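Local atomic coordinates of AlkZ (Streptomyces sahachiroi, PDB entry 5UUJ), a protein that belongs to the AlkZ-like family of DNA glycosylases, a largely helical protein related to the helix-turn-helix group, with a small mixed beta sheet in its C-terminal third. Residues L50-R55 and E62-E67; M98-S103 and N234-P239; D139-R144 and S160-V165; W316-V321 and V328-I333. All blocks are in the same frame, centred on the assembly; numbering follows the deposited sequence.

Contact 1 of 4, residues L50-R55 and E62-E67; sequences LNVALR and ESVNRE
Val52 and Val64 meet where two consecutive helices joined by a short loop, 45-53 and 62-69, lean together, a pairing whose direct contact rests mainly on two valines. The side chain of Val52 shows how little is needed. Its CB already touches the other helix, lying 3.7 Å from Val64 CG2. One step out, CG1 is 3.9 Å from that same Val64 CG2 and has Ser63 OG as a looser neighbour at 4.2 Å. The other branch, CG2, also comes to 3.9 Å from Val64 CG2. A single methyl of Val64 therefore rests in the fork of Val52 and is touched by all three carbons of the branch. It gets there because the first torsion of Val64, -175°, sets CG1 trans to the backbone N and swings CG2 over to the N side, where it faces helix 45-53. No hydrogen bond crosses the interface, and the Ser63 hydroxyl is engaged otherwise, bonding to the backbone O of Asp60 in the preceding loop. Helix 30-36 closes the site, with Ala30 touching both Val52 and Ser63. Polar ties inside each segment flank the apolar centre. Arg55 folds back so that its NH1 reaches Asn51 O at 3.1 Å, with the acceptor nearly in the guanidinium plane, and Asp288 makes a salt bridge to the same nitrogen. On the second helix, Asn65 ND2 donates to Glu62 OE1 at 3.2 Å, meeting the oxygen from above its carboxylate plane.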
loop_
_atom_site.group_PDB
_atom_site.type_symbol
_atom_site.label_atom_id
_atom_site.label_comp_id
_atom_site.label_asym_id
_atom_site.label_seq_id
_atom_site.Cartn_x
_atom_site.Cartn_y
_atom_site.Cartn_z
ATOM N N LEU A 50 -10.526 -7.777 -0.201
ATOM C CA LEU A 50 -11.485 -7.306 0.789
ATOM C C LEU A 50 -11.438 -5.790 0.938
ATOM O O LEU A 50 -12.475 -5.135 1.000
ATOM C CB LEU A 50 -11.220 -7.973 2.141
ATOM C CG LEU A 50 -12.164 -7.602 3.286
ATOM C CD1 LEU A 50 -13.580 -8.081 2.997
ATOM C CD2 LEU A 50 -11.657 -8.171 4.601
ATOM N N ASN A 51 -10.233 -5.233 0.984
ATOM C CA ASN A 51 -10.070 -3.804 1.232
ATOM C C ASN A 51 -10.574 -2.940 0.079
ATOM O O ASN A 51 -10.988 -1.798 0.286
ATOM C CB ASN A 51 -8.607 -3.490 1.528
ATOM C CG ASN A 51 -8.147 -4.073 2.857
ATOM O OD1 ASN A 51 -8.961 -4.330 3.751
ATOM N ND2 ASN A 51 -6.842 -4.281 2.994
ATOM N N VAL A 52 -10.546 -3.485 -1.131
ATOM C CA VAL A 52 -11.168 -2.817 -2.266
ATOM C C VAL A 52 -12.688 -2.963 -2.172
ATOM O O VAL A 52 -13.426 -1.988 -2.335
ATOM C CB VAL A 52 -10.658 -3.385 -3.608
ATOM C CG1 VAL A 52 -11.427 -2.795 -4.784
ATOM C CG2 VAL A 52 -9.170 -3.101 -3.760
ATOM N N ALA A 53 -13.149 -4.179 -1.891
ATOM C CA ALA A 53 -14.581 -4.475 -1.875
ATOM C C ALA A 53 -15.315 -3.690 -0.793
ATOM O O ALA A 53 -16.452 -3.264 -0.994
ATOM C CB ALA A 53 -14.809 -5.965 -1.682
ATOM N N LEU A 54 -14.666 -3.502 0.354
ATOM C CA LEU A 54 -15.274 -2.760 1.450
ATOM C C LEU A 54 -15.452 -1.286 1.088
ATOM O O LEU A 54 -16.251 -0.584 1.701
ATOM C CB LEU A 54 -14.436 -2.891 2.721
ATOM C CG LEU A 54 -14.440 -4.260 3.414
ATOM C CD1 LEU A 54 -13.398 -4.294 4.518
ATOM C CD2 LEU A 54 -15.808 -4.593 3.975
ATOM N N ARG A 55 -14.710 -0.824 0.087
ATOM C CA ARG A 55 -14.784 0.570 -0.346
ATOM C C ARG A 55 -15.769 0.754 -1.502
ATOM O O ARG A 55 -15.746 1.770 -2.204
ATOM C CB ARG A 55 -13.388 1.062 -0.732
ATOM C CG ARG A 55 -12.521 1.347 0.479
ATOM C CD ARG A 55 -11.107 1.705 0.096
ATOM N NE ARG A 55 -10.398 2.342 1.200
ATOM C CZ ARG A 55 -9.845 1.691 2.219
ATOM N NH1 ARG A 55 -9.917 0.369 2.289
ATOM N NH2 ARG A 55 -9.217 2.364 3.172
ATOM N N GLU A 62 -14.600 -9.499 -6.696
ATOM C CA GLU A 62 -14.035 -10.058 -7.921
ATOM C C GLU A 62 -13.559 -8.965 -8.874
ATOM O O GLU A 62 -12.877 -9.255 -9.856
ATOM C CB GLU A 62 -15.052 -10.962 -8.630
ATOM C CG GLU A 62 -15.315 -12.285 -7.914
ATOM C CD GLU A 62 -14.048 -13.098 -7.679
ATOM O OE1 GLU A 62 -13.204 -13.185 -8.597
ATOM O OE2 GLU A 62 -13.894 -13.647 -6.567
ATOM N N SER A 63 -13.903 -7.712 -8.584
ATOM C CA SER A 63 -13.498 -6.604 -9.442
ATOM C C SER A 63 -11.972 -6.517 -9.510
ATOM O O SER A 63 -11.411 -6.124 -10.531
ATOM C CB SER A 63 -14.092 -5.279 -8.951
ATOM O OG SER A 63 -13.599 -4.909 -7.674
ATOM N N VAL A 64 -11.306 -6.906 -8.430
ATOM C CA VAL A 64 -9.847 -6.875 -8.391
ATOM C C VAL A 64 -9.275 -7.904 -9.363
ATOM O O VAL A 64 -8.453 -7.568 -10.216
ATOM C CB VAL A 64 -9.306 -7.144 -6.973
ATOM C CG1 VAL A 64 -7.792 -6.982 -6.937
ATOM C CG2 VAL A 64 -9.956 -6.203 -5.970
ATOM N N ASN A 65 -9.714 -9.154 -9.235
ATOM C CA ASN A 65 -9.277 -10.215 -10.139
ATOM C C ASN A 65 -9.568 -9.896 -11.603
ATOM O O ASN A 65 -8.755 -10.194 -12.475
ATOM C CB ASN A 65 -9.939 -11.547 -9.767
ATOM C CG ASN A 65 -9.333 -12.180 -8.523
ATOM O OD1 ASN A 65 -8.172 -11.945 -8.188
ATOM N ND2 ASN A 65 -10.124 -12.995 -7.835
ATOM N N ARG A 66 -10.722 -9.291 -11.877
ATOM C CA ARG A 66 -11.090 -8.964 -13.257
ATOM C C ARG A 66 -10.170 -7.887 -13.828
ATOM O O ARG A 66 -9.744 -7.966 -14.981
ATOM C CB ARG A 66 -12.548 -8.498 -13.352
ATOM C CG ARG A 66 -13.584 -9.583 -13.077
ATOM C CD ARG A 66 -14.979 -9.155 -13.531
ATOM N NE ARG A 66 -15.334 -7.813 -13.069
ATOM C CZ ARG A 66 -15.997 -7.546 -11.944
ATOM N NH1 ARG A 66 -16.391 -8.524 -11.139
ATOM N NH2 ARG A 66 -16.267 -6.290 -11.619
ATOM N N GLU A 67 -9.861 -6.886 -13.014
ATOM C CA GLU A 67 -9.052 -5.764 -13.474
ATOM C C GLU A 67 -7.564 -6.121 -13.502
ATOM O O GLU A 67 -6.784 -5.492 -14.216
ATOM C CB GLU A 67 -9.325 -4.535 -12.599
ATOM C CG GLU A 67 -10.719 -3.951 -12.865
ATOM C CD GLU A 67 -11.028 -2.690 -12.083
ATOM O OE1 GLU A 67 -10.263 -1.708 -12.193
ATOM O OE2 GLU A 67 -12.056 -2.678 -11.368
#

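Contact 2 of 4, residues M98-S103 and N234-P239; sequences MANTGS and NSTSKP
Thr101 and Thr236 bring the C-terminal end of helix 91-100 against the loop between helices 224-232 and 238-248, a helix end meeting an interhelical turn from far along the chain. Three kinds of interaction can be told apart. The direct contacts are sparse van der Waals ones: Thr101 CG2 faces Thr236 OG1 at 4.2 Å, the two side chains crossing at about a right angle, while Thr101 CB lies 4.4 Å from Ser235 CB. Asn100 adds a loose touch of its amide on the Thr236 methyl. The second kind is a water bridge, which supplies the polar link that the direct contacts lack. Asn100 ND2 donates to the water at 3.1 Å, and the water in turn donates to Thr236 OG1 at 2.9 Å. That hydroxyl is also bonded to Asp228 OD1 of helix 224-232, so the bridge continues into a second helix. The third kind shapes the two helix ends. After helix 91-100, Gly102 is the first residue to leave helical backbone angles, with a positive phi of 52°. Ser237 is the N-cap of helix 238-248, its OG reaching beyond 234-239 in a weak bond to Lys240 N. Around the site, Trp171 packs against Thr101, and Trp244 against Asn100 and Thr236. The first torsion of Thr101, 68°, tucks its hydroxyl back over its own helix. There OG1 donates at 2.7 Å to the backbone O of selenomethionine Met98, lying in the carbonyl plane, and Thr101 N reaches the same oxygen at 3.1 Å.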
loop_
_atom_site.group_PDB
_atom_site.type_symbol
_atom_site.label_atom_id
_atom_site.label_comp_id
_atom_site.label_asym_id
_atom_site.label_seq_id
_atom_site.Cartn_x
_atom_site.Cartn_y
_atom_site.Cartn_z
HETATM N N MSE A 98 11.458 4.615 -4.995
HETATM C CA MSE A 98 11.979 3.457 -4.275
HETATM C C MSE A 98 13.400 3.138 -4.736
HETATM O O MSE A 98 14.268 2.832 -3.923
HETATM C CB MSE A 98 11.078 2.231 -4.469
HETATM C CG MSE A 98 9.658 2.383 -3.936
HETATM SE SE MSE A 98 9.570 3.059 -2.105
HETATM C CE MSE A 98 10.763 1.774 -1.243
ATOM N N ALA A 99 13.633 3.206 -6.043
ATOM C CA ALA A 99 14.967 2.985 -6.589
ATOM C C ALA A 99 15.943 4.025 -6.047
ATOM O O ALA A 99 17.121 3.738 -5.836
ATOM C CB ALA A 99 14.936 3.025 -8.110
ATOM N N ASN A 100 15.440 5.230 -5.807
ATOM C CA ASN A 100 16.264 6.325 -5.309
ATOM C C ASN A 100 16.836 6.050 -3.915
ATOM O O ASN A 100 17.856 6.622 -3.541
ATOM C CB ASN A 100 15.451 7.624 -5.297
ATOM C CG ASN A 100 16.245 8.809 -4.769
ATOM O OD1 ASN A 100 17.173 9.286 -5.421
ATOM N ND2 ASN A 100 15.874 9.295 -3.589
ATOM N N THR A 101 16.190 5.173 -3.149
ATOM C CA THR A 101 16.668 4.860 -1.801
ATOM C C THR A 101 17.988 4.096 -1.848
ATOM O O THR A 101 18.762 4.136 -0.894
ATOM C CB THR A 101 15.647 4.028 -0.997
ATOM O OG1 THR A 101 15.523 2.717 -1.568
ATOM C CG2 THR A 101 14.290 4.713 -0.973
ATOM N N GLY A 102 18.233 3.403 -2.958
ATOM C CA GLY A 102 19.470 2.661 -3.151
ATOM C C GLY A 102 19.780 1.715 -2.008
ATOM O O GLY A 102 20.922 1.624 -1.559
ATOM N N SER A 103 18.754 1.016 -1.533
ATOM C CA SER A 103 18.884 0.129 -0.383
ATOM C C SER A 103 19.864 -1.011 -0.639
ATOM O O SER A 103 20.524 -1.493 0.283
ATOM C CB SER A 103 17.523 -0.448 -0.005
ATOM O OG SER A 103 17.037 -1.291 -1.035
ATOM N N ASN A 234 11.625 5.582 6.303
ATOM C CA ASN A 234 12.580 6.668 6.515
ATOM C C ASN A 234 13.982 6.375 5.977
ATOM O O ASN A 234 14.977 6.574 6.672
ATOM C CB ASN A 234 12.657 7.013 8.005
ATOM C CG ASN A 234 11.352 7.586 8.531
ATOM O OD1 ASN A 234 11.032 8.749 8.286
ATOM N ND2 ASN A 234 10.593 6.772 9.250
ATOM N N SER A 235 14.049 5.926 4.726
ATOM C CA SER A 235 15.322 5.587 4.093
ATOM C C SER A 235 15.812 6.678 3.144
ATOM O O SER A 235 16.949 6.628 2.673
ATOM C CB SER A 235 15.196 4.264 3.332
ATOM O OG SER A 235 14.831 3.208 4.203
ATOM N N THR A 236 14.964 7.663 2.860
ATOM C CA THR A 236 15.321 8.725 1.921
ATOM C C THR A 236 16.175 9.804 2.588
ATOM O O THR A 236 15.989 10.122 3.762
ATOM C CB THR A 236 14.064 9.388 1.312
ATOM O OG1 THR A 236 13.220 8.383 0.738
ATOM C CG2 THR A 236 14.448 10.396 0.230
ATOM N N SER A 237 17.120 10.348 1.826
ATOM C CA SER A 237 17.922 11.488 2.262
ATOM C C SER A 237 17.044 12.623 2.781
ATOM O O SER A 237 16.165 13.112 2.075
ATOM C CB SER A 237 18.790 11.992 1.109
ATOM O OG SER A 237 19.294 13.285 1.378
ATOM N N LYS A 238 17.284 13.045 4.015
ATOM C CA LYS A 238 16.442 14.060 4.632
ATOM C C LYS A 238 16.587 15.426 3.953
ATOM O O LYS A 238 15.595 16.128 3.779
ATOM C CB LYS A 238 16.752 14.161 6.127
ATOM C CG LYS A 238 16.215 12.980 6.930
ATOM C CD LYS A 238 16.461 13.147 8.422
ATOM C CE LYS A 238 15.778 12.051 9.224
ATOM N NZ LYS A 238 16.354 10.709 8.942
ATOM N N PRO A 239 17.817 15.812 3.568
ATOM C CA PRO A 239 17.946 17.033 2.761
ATOM C C PRO A 239 17.157 16.964 1.450
ATOM O O PRO A 239 16.567 17.959 1.029
ATOM C CB PRO A 239 19.451 17.115 2.484
ATOM C CG PRO A 239 20.080 16.408 3.622
ATOM C CD PRO A 239 19.131 15.311 4.014
HETATM O O HOH W 1 13.355 8.221 -2.195
#

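Contact 3 of 4, residues D139-R144 and S160-V165; sequences DELVTR and SGWGSV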
loop_
_atom_site.group_PDB
_atom_site.type_symbol
_atom_site.label_atom_id
_atom_site.label_comp_id
_atom_site.label_asym_id
_atom_site.label_seq_id
_atom_site.Cartn_x
_atom_site.Cartn_y
_atom_site.Cartn_z
ATOM N N ASP A 139 11.581 -20.162 -10.841
ATOM C CA ASP A 139 12.549 -21.196 -11.182
ATOM C C ASP A 139 12.944 -21.135 -12.653
ATOM O O ASP A 139 14.111 -21.319 -12.996
ATOM C CB ASP A 139 11.988 -22.579 -10.850
ATOM C CG ASP A 139 11.837 -22.804 -9.356
ATOM O OD1 ASP A 139 12.698 -22.320 -8.588
ATOM O OD2 ASP A 139 10.859 -23.468 -8.952
ATOM N N GLU A 140 11.971 -20.877 -13.520
ATOM C CA GLU A 140 12.243 -20.766 -14.947
ATOM C C GLU A 140 13.147 -19.571 -15.239
ATOM O O GLU A 140 14.061 -19.665 -16.059
ATOM C CB GLU A 140 10.937 -20.648 -15.734
ATOM C CG GLU A 140 10.181 -21.961 -15.860
ATOM C CD GLU A 140 8.867 -21.816 -16.606
ATOM O OE1 GLU A 140 8.365 -20.678 -16.725
ATOM O OE2 GLU A 140 8.337 -22.844 -17.080
ATOM N N LEU A 141 12.895 -18.452 -14.564
ATOM C CA LEU A 141 13.693 -17.245 -14.760
ATOM C C LEU A 141 15.115 -17.426 -14.226
ATOM O O LEU A 141 16.087 -17.023 -14.869
ATOM C CB LEU A 141 13.026 -16.044 -14.085
ATOM C CG LEU A 141 13.813 -14.728 -14.105
ATOM C CD1 LEU A 141 14.163 -14.305 -15.527
ATOM C CD2 LEU A 141 13.035 -13.629 -13.402
ATOM N N VAL A 142 15.233 -18.031 -13.048
ATOM C CA VAL A 142 16.537 -18.258 -12.437
ATOM C C VAL A 142 17.348 -19.223 -13.294
ATOM O O VAL A 142 18.562 -19.076 -13.421
ATOM C CB VAL A 142 16.400 -18.810 -11.000
ATOM C CG1 VAL A 142 17.744 -19.309 -10.466
ATOM C CG2 VAL A 142 15.841 -17.741 -10.077
ATOM N N THR A 143 16.669 -20.204 -13.885
ATOM C CA THR A 143 17.327 -21.180 -14.748
ATOM C C THR A 143 17.893 -20.499 -15.992
ATOM O O THR A 143 18.991 -20.826 -16.437
ATOM C CB THR A 143 16.358 -22.307 -15.164
ATOM O OG1 THR A 143 15.949 -23.034 -13.999
ATOM C CG2 THR A 143 17.018 -23.275 -16.145
ATOM N N ARG A 144 17.142 -19.553 -16.550
ATOM C CA ARG A 144 17.615 -18.780 -17.693
ATOM C C ARG A 144 18.861 -17.985 -17.317
ATOM O O ARG A 144 19.837 -17.941 -18.068
ATOM C CB ARG A 144 16.526 -17.829 -18.199
ATOM C CG ARG A 144 15.420 -18.498 -19.004
ATOM C CD ARG A 144 15.921 -19.007 -20.349
ATOM N NE ARG A 144 16.614 -17.968 -21.109
ATOM C CZ ARG A 144 16.015 -17.083 -21.902
ATOM N NH1 ARG A 144 14.697 -17.097 -22.051
ATOM N NH2 ARG A 144 16.737 -16.177 -22.549
ATOM N N SER A 160 17.444 -19.106 -3.150
ATOM C CA SER A 160 17.093 -19.001 -1.736
ATOM C C SER A 160 16.700 -17.578 -1.338
ATOM O O SER A 160 15.863 -17.389 -0.455
ATOM C CB SER A 160 18.259 -19.479 -0.865
ATOM O OG SER A 160 19.402 -18.664 -1.048
ATOM N N GLY A 161 17.299 -16.585 -1.993
ATOM C CA GLY A 161 17.065 -15.188 -1.661
ATOM C C GLY A 161 16.478 -14.373 -2.802
ATOM O O GLY A 161 16.745 -13.176 -2.915
ATOM N N TRP A 162 15.671 -15.013 -3.645
ATOM C CA TRP A 162 15.059 -14.325 -4.777
ATOM C C TRP A 162 14.177 -13.168 -4.316
ATOM O O TRP A 162 14.139 -12.113 -4.950
ATOM C CB TRP A 162 14.226 -15.293 -5.622
ATOM C CG TRP A 162 13.645 -14.638 -6.832
ATOM C CD1 TRP A 162 12.324 -14.544 -7.162
ATOM C CD2 TRP A 162 14.366 -13.960 -7.869
ATOM N NE1 TRP A 162 12.179 -13.860 -8.345
ATOM C CE2 TRP A 162 13.418 -13.489 -8.799
ATOM C CE3 TRP A 162 15.724 -13.710 -8.103
ATOM C CZ2 TRP A 162 13.784 -12.782 -9.945
ATOM C CZ3 TRP A 162 16.084 -13.009 -9.241
ATOM C CH2 TRP A 162 15.118 -12.553 -10.148
ATOM N N GLY A 163 13.473 -13.377 -3.206
ATOM C CA GLY A 163 12.549 -12.388 -2.684
ATOM C C GLY A 163 13.208 -11.055 -2.392
ATOM O O GLY A 163 12.582 -10.003 -2.514
ATOM N N SER A 164 14.479 -11.101 -2.008
ATOM C CA SER A 164 15.226 -9.896 -1.675
ATOM C C SER A 164 15.887 -9.281 -2.912
ATOM O O SER A 164 15.917 -8.061 -3.072
ATOM C CB SER A 164 16.282 -10.216 -0.615
ATOM O OG SER A 164 16.994 -9.051 -0.240
ATOM N N VAL A 165 16.407 -10.135 -3.786
ATOM C CA VAL A 165 17.170 -9.689 -4.946
ATOM C C VAL A 165 16.279 -9.089 -6.034
ATOM O O VAL A 165 16.725 -8.252 -6.815
ATOM C CB VAL A 165 17.992 -10.865 -5.535
ATOM C CG1 VAL A 165 18.685 -10.472 -6.836
ATOM C CG2 VAL A 165 19.020 -11.343 -4.524
#
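Leu141 and Val142, neighbours on helix 138-146, both meet the indole of Trp162 at the start of helix 162-172. The order of elements here, a helix and short strand before 138-146, the short helix 155-160 between it and 162-172, and two short strands after, is consistent with a winged-helix fold. In the first shell, Leu141 CD2 lies 3.6 Å from Trp162 CZ2 and 4.0 Å from CH2, the leucine and tryptophan crossing at about a right angle. Val142 CG2 makes a looser approach to CE3, at 4.5 Å. Two methyls thus reach the six-membered half of the indole, both obliquely. Trp162 can span the gap, with CA of Val142 and Trp162 8.7 Å apart, because CG is trans to the backbone N (chi1 -177°), which throws the indole out toward helix 138-146.

The next shell packs round these groups. Phe187 meets the indole with its ring plane nearly perpendicular, Ile130 of helix 117-130 touches Leu141, and Arg159 touches Val142. Further out, bonds within each helix set the backbone. Gly161 is the N-cap of helix 162-172, its O taking Ser164 N and Val165 N. On helix 138-146, Asp139 O is gripped twice, by Thr143 N at 2.9 Å and by Thr143 OG1 at 2.7 Å, the two donors arriving from opposite faces of its plane.

Contact 4 of 4, residues W316-V321 and V328-I333; sequences WISPVV and VGVWEI
Pro319 and Trp331 form the apolar centre of this beta hairpin, with Pro319 CB over one face of the indole, offset toward its rim, and CG and CD turned to Trp331 O. The CB makes a CH-pi contact 3.5 Å from the centroid of the five-membered ring, only 17° off its normal. The indole is brought across by a first torsion of 61°, which places CG between the backbone N and the carbonyl carbon of Trp331. Val321 adds to the cluster with both branches: CG2 approaches Trp331 CD1 obliquely at 4.0 Å, while CG1 meets Val328 CG2 at 3.9 Å.

Moving outward, Val320 and Val330 form an antiparallel non-hydrogen-bonded pair, and their CA atoms make bent CA-H...O contacts, Val320 CA to Gly329 O and Val330 CA to Pro319 O. The polar edge is uneven. Two bonds are firm: Val321 N to Gly329 O at 2.9 Å, with the donor well above the carbonyl plane, and Val328 N to Val321 O at 2.8 Å, almost in line with the carbonyl. Two are weak: Trp331 N to Pro319 O, and Trp331 NE1 to Val320 O at 3.2 Å, the oxygen lying at the edge of the ring. That NE1 has a second weak acceptor in Leu284 O.

The hairpin supplies two adjacent inner strands of a five-stranded mixed sheet, with 326-334 the central one. Strand 281-284 lies beside 320-323, and 337-342 beside 326-334, while Val361 of helix 351-365 touches Trp331.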
loop_
_atom_site.group_PDB
_atom_site.type_symbol
_atom_site.label_atom_id
_atom_site.label_comp_id
_atom_site.label_asym_id
_atom_site.label_seq_id
_atom_site.Cartn_x
_atom_site.Cartn_y
_atom_site.Cartn_z
ATOM N N TRP A 316 2.111 -9.006 10.993
ATOM C CA TRP A 316 0.657 -9.154 10.917
ATOM C C TRP A 316 -0.031 -7.852 11.326
ATOM O O TRP A 316 0.213 -7.329 12.411
ATOM C CB TRP A 316 0.162 -10.303 11.804
ATOM C CG TRP A 316 -1.355 -10.470 11.801
ATOM C CD1 TRP A 316 -2.241 -9.961 12.711
ATOM C CD2 TRP A 316 -2.143 -11.188 10.840
ATOM N NE1 TRP A 316 -3.524 -10.324 12.379
ATOM C CE2 TRP A 316 -3.492 -11.073 11.234
ATOM C CE3 TRP A 316 -1.838 -11.919 9.687
ATOM C CZ2 TRP A 316 -4.535 -11.664 10.517
ATOM C CZ3 TRP A 316 -2.878 -12.505 8.977
ATOM C CH2 TRP A 316 -4.208 -12.373 9.395
ATOM N N ILE A 317 -0.875 -7.329 10.441
ATOM C CA ILE A 317 -1.691 -6.156 10.741
ATOM C C ILE A 317 -3.147 -6.600 10.779
ATOM O O ILE A 317 -3.717 -6.960 9.751
ATOM C CB ILE A 317 -1.510 -5.032 9.694
ATOM C CG1 ILE A 317 -0.024 -4.722 9.476
ATOM C CG2 ILE A 317 -2.268 -3.779 10.114
ATOM C CD1 ILE A 317 0.683 -4.152 10.684
ATOM N N SER A 318 -3.743 -6.577 11.968
ATOM C CA SER A 318 -5.078 -7.131 12.167
ATOM C C SER A 318 -6.166 -6.291 11.508
ATOM O O SER A 318 -5.976 -5.098 11.270
ATOM C CB SER A 318 -5.391 -7.256 13.660
ATOM O OG SER A 318 -4.402 -8.011 14.335
ATOM N N PRO A 319 -7.318 -6.916 11.212
ATOM C CA PRO A 319 -8.499 -6.114 10.887
ATOM C C PRO A 319 -8.858 -5.243 12.082
ATOM O O PRO A 319 -8.652 -5.685 13.212
ATOM C CB PRO A 319 -9.583 -7.163 10.602
ATOM C CG PRO A 319 -8.833 -8.425 10.292
ATOM C CD PRO A 319 -7.582 -8.363 11.112
ATOM N N VAL A 320 -9.372 -4.039 11.848
ATOM C CA VAL A 320 -9.607 -3.101 12.938
ATOM C C VAL A 320 -11.020 -2.545 12.948
ATOM O O VAL A 320 -11.676 -2.425 11.909
ATOM C CB VAL A 320 -8.616 -1.916 12.886
ATOM C CG1 VAL A 320 -7.215 -2.380 13.256
ATOM C CG2 VAL A 320 -8.627 -1.255 11.511
ATOM N N VAL A 321 -11.477 -2.227 14.154
ATOM C CA VAL A 321 -12.709 -1.490 14.364
ATOM C C VAL A 321 -12.360 -0.016 14.490
ATOM O O VAL A 321 -11.646 0.380 15.413
ATOM C CB VAL A 321 -13.446 -1.955 15.633
ATOM C CG1 VAL A 321 -14.803 -1.266 15.752
ATOM C CG2 VAL A 321 -13.603 -3.463 15.632
ATOM N N VAL A 328 -10.299 1.307 17.737
ATOM C CA VAL A 328 -10.788 1.033 19.088
ATOM C C VAL A 328 -10.924 -0.463 19.367
ATOM O O VAL A 328 -11.467 -0.864 20.401
ATOM C CB VAL A 328 -12.157 1.704 19.334
ATOM C CG1 VAL A 328 -12.015 3.217 19.350
ATOM C CG2 VAL A 328 -13.168 1.269 18.284
ATOM N N GLY A 329 -10.429 -1.283 18.446
ATOM C CA GLY A 329 -10.474 -2.723 18.609
ATOM C C GLY A 329 -10.079 -3.466 17.346
ATOM O O GLY A 329 -9.734 -2.852 16.336
ATOM N N VAL A 330 -10.123 -4.794 17.416
ATOM C CA VAL A 330 -9.855 -5.651 16.266
ATOM C C VAL A 330 -11.013 -6.620 16.060
ATOM O O VAL A 330 -11.880 -6.755 16.925
ATOM C CB VAL A 330 -8.554 -6.460 16.438
ATOM C CG1 VAL A 330 -7.350 -5.531 16.552
ATOM C CG2 VAL A 330 -8.650 -7.383 17.655
ATOM N N TRP A 331 -11.017 -7.297 14.918
ATOM C CA TRP A 331 -12.027 -8.306 14.647
ATOM C C TRP A 331 -11.477 -9.413 13.765
ATOM O O TRP A 331 -10.407 -9.285 13.166
ATOM C CB TRP A 331 -13.269 -7.680 14.003
ATOM C CG TRP A 331 -13.045 -6.989 12.680
ATOM C CD1 TRP A 331 -12.613 -5.705 12.487
ATOM C CD2 TRP A 331 -13.275 -7.534 11.373
ATOM N NE1 TRP A 331 -12.550 -5.424 11.142
ATOM C CE2 TRP A 331 -12.953 -6.527 10.436
ATOM C CE3 TRP A 331 -13.718 -8.775 10.902
ATOM C CZ2 TRP A 331 -13.057 -6.723 9.060
ATOM C CZ3 TRP A 331 -13.821 -8.968 9.534
ATOM C CH2 TRP A 331 -13.490 -7.948 8.630
ATOM N N GLU A 332 -12.230 -10.502 13.700
ATOM C CA GLU A 332 -11.790 -11.716 13.037
ATOM C C GLU A 332 -13.013 -12.545 12.677
ATOM O O GLU A 332 -13.977 -12.588 13.437
ATOM C CB GLU A 332 -10.848 -12.498 13.955
ATOM C CG GLU A 332 -10.318 -13.804 13.392
ATOM C CD GLU A 332 -9.488 -14.565 14.411
ATOM O OE1 GLU A 332 -9.213 -13.996 15.489
ATOM O OE2 GLU A 332 -9.121 -15.730 14.142
ATOM N N ILE A 333 -12.985 -13.186 11.515
ATOM C CA ILE A 333 -14.056 -14.099 11.140
ATOM C C ILE A 333 -13.738 -15.490 11.676
ATOM O O ILE A 333 -12.771 -16.124 11.253
ATOM C CB ILE A 333 -14.264 -14.140 9.615
ATOM C CG1 ILE A 333 -14.730 -12.761 9.133
ATOM C CG2 ILE A 333 -15.288 -15.207 9.245
ATOM C CD1 ILE A 333 -14.967 -12.651 7.640
#

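Overall arrangement
From the N terminus, contact 1 is the first to close, shutting a short loop between helices 45-53 and 62-69. Contact 2 opens next, at 98-103, and spans 130 residues before it closes at 234-239. Contact 3 is nested inside that loop, a small helix pair whose nearest atoms come within about 7 Å of contact 2 without touching it. Contact 4 follows in series, closing the 320-334 hairpin of the C-terminal sheet. No two contacts cross. Contacts 1 and 4, far apart in sequence, come close without touching, nearest atoms about 4 Å apart and centres about 19 Å apart, and helix 351-365 touches side chains of both. Contacts 1 and 2 lie on opposite sides of the chain's centre.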